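PDB 6LKY: putative isocitrate dehydrogenase, NAD-dependent from Methylococcus capsulatus, which probably oxidises isocitrate with NAD as coenzyme and magnesium as cofactor. Local coordinates for residues I269-I281 / T315-M329. The protein carries 1 engineered substitution. Sequence-based numbering, arbitrary orientation.
Sequences IADKGIANPTAMI and TPDLAKDSPCGTAQM. With NAD (nicotinamide-adenine-dinucleotide), chain C.
Asn276 hands one amide hydrogen to Asp317, ND2 to OD2 at 2.8 Å, and this bond ties the adenine-binding loop of an isocitrate/isopropylmalate dehydrogenase fold to the loop 315-325 beside it. It is a worked example of how one residue can cap a helix and cross-link two loops with its side chain while its backbone carbonyl binds a cofactor. The bond is nearly straight (167°) and lies in the plane of the Asn276 amide, meeting the syn lone pair of OD2, although the carboxylate plane is turned 56° from the amide. The CG of Asn276, anti to the backbone N (chi1 -166°), places the amide between that carboxylate and the start of helix 278-290, where OD1 accepts from Thr278 N in a capping bond. With an alanine here, Asp317 OD2 would probably lose its amide donor and Thr278 N its cap. The same residue serves the coenzyme through its backbone: NAD N6A donates to Asn276 O at 2.9 Å, while Asp268 and Gly264 also bond to NAD.

A second shell holds the aspartate. Thr315 OG1 donates to Asp317 OD1 at 2.6 Å, and water 2 links that same oxygen to Ile274 O.

Farther on, the segments meet at the beginning of helix 326-337, with Gly325 as its N-cap. Thr326 N donates to Gly273 O at 2.9 Å, and water 1 joins that carbonyl to Ala327 N. One helical turn on from Gly325, the extended chain of Met329 brings SD to 3.7 Å from Pro277 CD and its methyl beside Thr278 OG1, while Ile308 of helix 294-310 also touches this methionine. Thr326 reaches back with its side chain as well, OG1 donating to Ala275 O at 2.8 Å, the hydroxyl lying in the plane of that carbonyl and aimed at one of its lone pairs.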
loop_
_atom_site.group_PDB
_atom_site.type_symbol
_atom_site.label_atom_id
_atom_site.label_comp_id
_atom_site.label_asym_id
_atom_site.label_seq_id
_atom_site.Cartn_x
_atom_site.Cartn_y
_atom_site.Cartn_z
ATOM N N ILE A 269 11.185 20.500 2.312
ATOM C CA ILE A 269 10.640 21.835 2.525
ATOM C C ILE A 269 10.949 22.369 3.917
ATOM O O ILE A 269 10.390 23.389 4.319
ATOM C CB ILE A 269 9.120 21.879 2.262
ATOM C CG1 ILE A 269 8.372 20.971 3.230
ATOM C CG2 ILE A 269 8.806 21.516 0.814
ATOM C CD1 ILE A 269 6.871 21.200 3.248
ATOM N N ALA A 270 11.821 21.703 4.671
ATOM C CA ALA A 270 12.160 22.206 5.996
ATOM C C ALA A 270 12.802 23.582 5.862
ATOM O O ALA A 270 13.584 23.832 4.941
ATOM C CB ALA A 270 13.106 21.239 6.718
ATOM N N ASP A 271 12.432 24.492 6.757
ATOM C CA ASP A 271 12.985 25.842 6.804
ATOM C C ASP A 271 12.548 26.714 5.630
ATOM O O ASP A 271 13.075 27.822 5.468
ATOM C CB ASP A 271 14.512 25.815 6.922
ATOM C CG ASP A 271 14.967 25.193 8.236
ATOM O OD1 ASP A 271 14.250 25.361 9.254
ATOM O OD2 ASP A 271 16.019 24.520 8.247
ATOM N N LYS A 272 11.629 26.242 4.782
ATOM C CA LYS A 272 11.059 27.095 3.746
ATOM C C LYS A 272 9.798 27.812 4.217
ATOM O O LYS A 272 9.333 28.730 3.533
ATOM C CB LYS A 272 10.706 26.274 2.494
ATOM C CG LYS A 272 11.882 25.698 1.721
ATOM C CD LYS A 272 11.403 25.107 0.399
ATOM C CE LYS A 272 12.519 24.357 -0.335
ATOM N NZ LYS A 272 13.671 25.252 -0.662
ATOM N N GLY A 273 9.269 27.455 5.385
ATOM C CA GLY A 273 8.100 28.123 5.931
ATOM C C GLY A 273 6.794 27.926 5.178
ATOM O O GLY A 273 5.874 28.736 5.349
ATOM N N ILE A 274 6.658 26.855 4.391
ATOM C CA ILE A 274 5.477 26.630 3.561
ATOM C C ILE A 274 4.689 25.384 3.955
ATOM O O ILE A 274 3.640 25.116 3.354
ATOM C CB ILE A 274 5.852 26.570 2.066
ATOM C CG1 ILE A 274 6.809 25.404 1.796
ATOM C CG2 ILE A 274 6.478 27.887 1.611
ATOM C CD1 ILE A 274 6.997 25.093 0.321
ATOM N N ALA A 275 5.166 24.598 4.926
ATOM C CA ALA A 275 4.463 23.383 5.334
ATOM C C ALA A 275 3.029 23.670 5.775
ATOM O O ALA A 275 2.760 24.640 6.489
ATOM C CB ALA A 275 5.220 22.683 6.467
ATOM N N ASN A 276 2.114 22.797 5.366
ATOM C CA ASN A 276 0.731 22.855 5.818
ATOM C C ASN A 276 0.645 22.485 7.293
ATOM O O ASN A 276 1.088 21.396 7.675
ATOM C CB ASN A 276 -0.137 21.915 4.996
ATOM C CG ASN A 276 -1.614 22.177 5.183
ATOM O OD1 ASN A 276 -2.042 22.732 6.205
ATOM N ND2 ASN A 276 -2.408 21.781 4.191
ATOM N N PRO A 277 0.102 23.348 8.150
ATOM C CA PRO A 277 0.003 23.025 9.576
ATOM C C PRO A 277 -1.277 22.307 9.955
ATOM O O PRO A 277 -1.460 21.991 11.137
ATOM C CB PRO A 277 0.064 24.415 10.231
ATOM C CG PRO A 277 -0.603 25.315 9.224
ATOM C CD PRO A 277 -0.284 24.743 7.862
ATOM N N THR A 278 -2.138 22.037 8.975
ATOM C CA THR A 278 -3.448 21.456 9.248
ATOM C C THR A 278 -3.335 20.150 10.017
ATOM O O THR A 278 -4.058 19.935 10.995
ATOM C CB THR A 278 -4.188 21.229 7.934
ATOM O OG1 THR A 278 -4.288 22.472 7.230
ATOM C CG2 THR A 278 -5.574 20.631 8.184
ATOM N N ALA A 279 -2.447 19.251 9.575
ATOM C CA ALA A 279 -2.324 17.948 10.227
ATOM C C ALA A 279 -1.982 18.103 11.704
ATOM O O ALA A 279 -2.605 17.472 12.568
ATOM C CB ALA A 279 -1.272 17.099 9.512
ATOM N N MET A 280 -1.005 18.960 12.017
ATOM C CA MET A 280 -0.640 19.169 13.418
ATOM C C MET A 280 -1.785 19.801 14.200
ATOM O O MET A 280 -2.037 19.437 15.358
ATOM C CB MET A 280 0.611 20.040 13.514
ATOM C CG MET A 280 1.352 19.850 14.828
ATOM S SD MET A 280 2.160 18.226 14.892
ATOM C CE MET A 280 1.628 17.626 16.502
ATOM N N ILE A 281 -2.511 20.728 13.571
ATOM C CA ILE A 281 -3.637 21.368 14.242
ATOM C C ILE A 281 -4.749 20.354 14.523
ATOM O O ILE A 281 -5.321 20.335 15.618
ATOM C CB ILE A 281 -4.106 22.574 13.401
ATOM C CG1 ILE A 281 -3.053 23.686 13.484
ATOM C CG2 ILE A 281 -5.413 23.116 13.900
ATOM C CD1 ILE A 281 -2.976 24.580 12.256
ATOM N N THR A 315 -1.768 26.953 2.325
ATOM C CA THR A 315 -0.390 26.681 1.945
ATOM C C THR A 315 -0.324 26.056 0.547
ATOM O O THR A 315 -1.329 25.554 0.037
ATOM C CB THR A 315 0.263 25.786 2.998
ATOM O OG1 THR A 315 -0.606 24.702 3.344
ATOM C CG2 THR A 315 0.556 26.596 4.261
ATOM N N PRO A 316 0.849 26.100 -0.104
ATOM C CA PRO A 316 0.933 25.675 -1.519
ATOM C C PRO A 316 0.553 24.222 -1.789
ATOM O O PRO A 316 0.231 23.894 -2.937
ATOM C CB PRO A 316 2.400 25.938 -1.896
ATOM C CG PRO A 316 2.962 26.791 -0.835
ATOM C CD PRO A 316 2.117 26.673 0.389
ATOM N N ASP A 317 0.626 23.326 -0.800
ATOM C CA ASP A 317 0.198 21.952 -1.046
ATOM C C ASP A 317 -1.288 21.878 -1.374
ATOM O O ASP A 317 -1.725 20.954 -2.072
ATOM C CB ASP A 317 0.495 21.075 0.164
ATOM C CG ASP A 317 -0.197 21.573 1.408
ATOM O OD1 ASP A 317 0.124 22.704 1.832
ATOM O OD2 ASP A 317 -1.072 20.857 1.942
ATOM N N LEU A 318 -2.079 22.833 -0.889
ATOM C CA LEU A 318 -3.511 22.799 -1.154
ATOM C C LEU A 318 -3.869 23.582 -2.408
ATOM O O LEU A 318 -4.748 23.164 -3.171
ATOM C CB LEU A 318 -4.280 23.358 0.040
ATOM C CG LEU A 318 -4.317 22.433 1.250
ATOM C CD1 LEU A 318 -5.068 23.083 2.404
ATOM C CD2 LEU A 318 -4.945 21.097 0.870
ATOM N N ALA A 319 -3.232 24.729 -2.612
ATOM C CA ALA A 319 -3.397 25.486 -3.844
ATOM C C ALA A 319 -2.126 26.267 -4.126
ATOM O O ALA A 319 -1.712 27.076 -3.293
ATOM C CB ALA A 319 -4.599 26.429 -3.751
ATOM N N LYS A 320 -1.469 25.997 -5.256
ATOM C CA LYS A 320 -0.421 26.902 -5.717
ATOM C C LYS A 320 -1.001 28.063 -6.524
ATOM O O LYS A 320 -0.318 28.627 -7.390
ATOM C CB LYS A 320 0.670 26.167 -6.499
ATOM C CG LYS A 320 2.018 26.894 -6.381
ATOM C CD LYS A 320 3.237 26.013 -6.650
ATOM C CE LYS A 320 3.445 25.756 -8.135
ATOM N NZ LYS A 320 4.852 25.349 -8.417
ATOM N N ASP A 321 -2.271 28.398 -6.275
ATOM C CA ASP A 321 -3.032 29.383 -7.039
ATOM C C ASP A 321 -2.753 30.788 -6.517
ATOM O O ASP A 321 -2.291 31.661 -7.261
ATOM C CB ASP A 321 -4.533 29.076 -6.936
ATOM C CG ASP A 321 -4.968 27.956 -7.852
ATOM O OD1 ASP A 321 -5.064 28.189 -9.077
ATOM O OD2 ASP A 321 -5.218 26.842 -7.346
ATOM N N SER A 322 -3.062 31.026 -5.246
ATOM C CA SER A 322 -2.690 32.254 -4.542
ATOM C C SER A 322 -2.167 31.830 -3.174
ATOM O O SER A 322 -2.836 32.010 -2.148
ATOM C CB SER A 322 -3.877 33.212 -4.435
ATOM O OG SER A 322 -3.460 34.504 -4.032
ATOM N N PRO A 323 -0.967 31.250 -3.123
ATOM C CA PRO A 323 -0.515 30.602 -1.888
ATOM C C PRO A 323 0.196 31.514 -0.900
ATOM O O PRO A 323 0.841 32.507 -1.248
ATOM C CB PRO A 323 0.455 29.539 -2.420
ATOM C CG PRO A 323 1.079 30.202 -3.609
ATOM C CD PRO A 323 -0.020 31.036 -4.235
ATOM N N CYS A 324 0.055 31.142 0.367
ATOM C CA CYS A 324 0.750 31.706 1.517
ATOM C C CYS A 324 1.571 30.637 2.240
ATOM O O CYS A 324 1.637 29.482 1.822
ATOM C CB CYS A 324 -0.264 32.327 2.460
ATOM S SG CYS A 324 -1.315 31.081 3.208
ATOM N N GLY A 325 2.163 31.028 3.372
ATOM C CA GLY A 325 2.997 30.148 4.159
ATOM C C GLY A 325 2.341 29.627 5.439
ATOM O O GLY A 325 1.181 29.895 5.754
ATOM N N THR A 326 3.140 28.860 6.188
ATOM C CA THR A 326 2.671 28.221 7.420
ATOM C C THR A 326 2.050 29.231 8.379
ATOM O O THR A 326 0.957 29.000 8.921
ATOM C CB THR A 326 3.832 27.468 8.089
ATOM O OG1 THR A 326 4.516 26.675 7.105
ATOM C CG2 THR A 326 3.319 26.556 9.221
ATOM N N ALA A 327 2.751 30.352 8.620
ATOM C CA ALA A 327 2.305 31.318 9.629
ATOM C C ALA A 327 0.989 32.020 9.240
ATOM O O ALA A 327 0.097 32.126 10.095
ATOM C CB ALA A 327 3.422 32.322 9.924
ATOM N N GLN A 328 0.852 32.524 7.985
ATOM C CA GLN A 328 -0.484 32.852 7.443
ATOM C C GLN A 328 -1.573 31.931 7.877
ATOM O O GLN A 328 -2.567 32.347 8.484
ATOM C CB GLN A 328 -0.586 32.768 5.916
ATOM C CG GLN A 328 -1.548 33.754 5.086
ATOM C CD GLN A 328 -1.178 35.068 4.496
ATOM O OE1 GLN A 328 -0.225 35.190 3.751
ATOM N NE2 GLN A 328 -2.149 35.992 4.594
ATOM N N MET A 329 -1.487 30.712 7.365
ATOM C CA MET A 329 -2.575 29.776 7.506
ATOM C C MET A 329 -2.897 29.574 8.970
ATOM O O MET A 329 -4.074 29.522 9.350
ATOM C CB MET A 329 -2.206 28.470 6.814
ATOM C CG MET A 329 -3.351 27.519 6.768
ATOM S SD MET A 329 -3.059 26.077 5.742
ATOM C CE MET A 329 -4.676 25.325 5.874
HETATM P PA NAD C . 7.414 12.974 4.656
HETATM O O1A NAD C . 8.361 13.707 5.574
HETATM O O2A NAD C . 6.055 12.849 5.274
HETATM O O5B NAD C . 7.379 13.716 3.238
HETATM C C5B NAD C . 6.615 13.135 2.184
HETATM C C4B NAD C . 6.165 14.235 1.243
HETATM O O4B NAD C . 5.074 14.921 1.889
HETATM C C3B NAD C . 7.300 15.228 1.022
HETATM O O3B NAD C . 7.342 15.649 -0.333
HETATM C C2B NAD C . 6.931 16.386 1.937
HETATM O O2B NAD C . 7.413 17.664 1.493
HETATM C C1B NAD C . 5.414 16.300 2.027
HETATM N N9A NAD C . 5.108 16.846 3.341
HETATM C C8A NAD C . 4.747 15.936 4.444
HETATM N N7A NAD C . 4.328 16.949 5.431
HETATM C C5A NAD C . 3.392 17.774 4.676
HETATM C C6A NAD C . 3.358 19.197 5.207
HETATM N N6A NAD C . 2.637 19.207 6.490
HETATM N N1A NAD C . 2.627 20.013 4.226
HETATM C C2A NAD C . 3.276 20.100 2.903
HETATM N N3A NAD C . 4.384 19.149 2.779
HETATM C C4A NAD C . 4.019 17.836 3.304
HETATM O O3 NAD C . 7.920 11.474 4.387
HETATM P PN NAD C . 9.409 11.029 4.022
HETATM O O1N NAD C . 10.159 12.028 3.199
HETATM O O2N NAD C . 9.264 9.690 3.315
HETATM O O5D NAD C . 10.179 10.831 5.419
HETATM C C5D NAD C . 10.908 11.920 6.008
HETATM C C4D NAD C . 11.268 11.567 7.446
HETATM O O4D NAD C . 10.115 11.630 8.305
HETATM C C3D NAD C . 11.836 10.151 7.544
HETATM O O3D NAD C . 13.009 10.213 8.351
HETATM C C2D NAD C . 10.738 9.381 8.255
HETATM O O2D NAD C . 11.212 8.320 9.081
HETATM C C1D NAD C . 10.078 10.445 9.121
HETATM N N1N NAD C . 8.733 9.960 9.525
HETATM C C2N NAD C . 8.162 10.680 10.655
HETATM C C3N NAD C . 6.920 9.914 11.049
HETATM C C7N NAD C . 6.430 10.229 12.466
HETATM O O7N NAD C . 5.011 10.245 12.552
HETATM N N7N NAD C . 7.043 11.449 12.985
HETATM C C4N NAD C . 5.826 9.936 9.994
HETATM C C5N NAD C . 6.357 9.613 8.611
HETATM C C6N NAD C . 7.848 9.837 8.345
HETATM O O HOH W 1 5.508 30.744 7.214
HETATM O O HOH W 2 2.824 23.282 1.759
#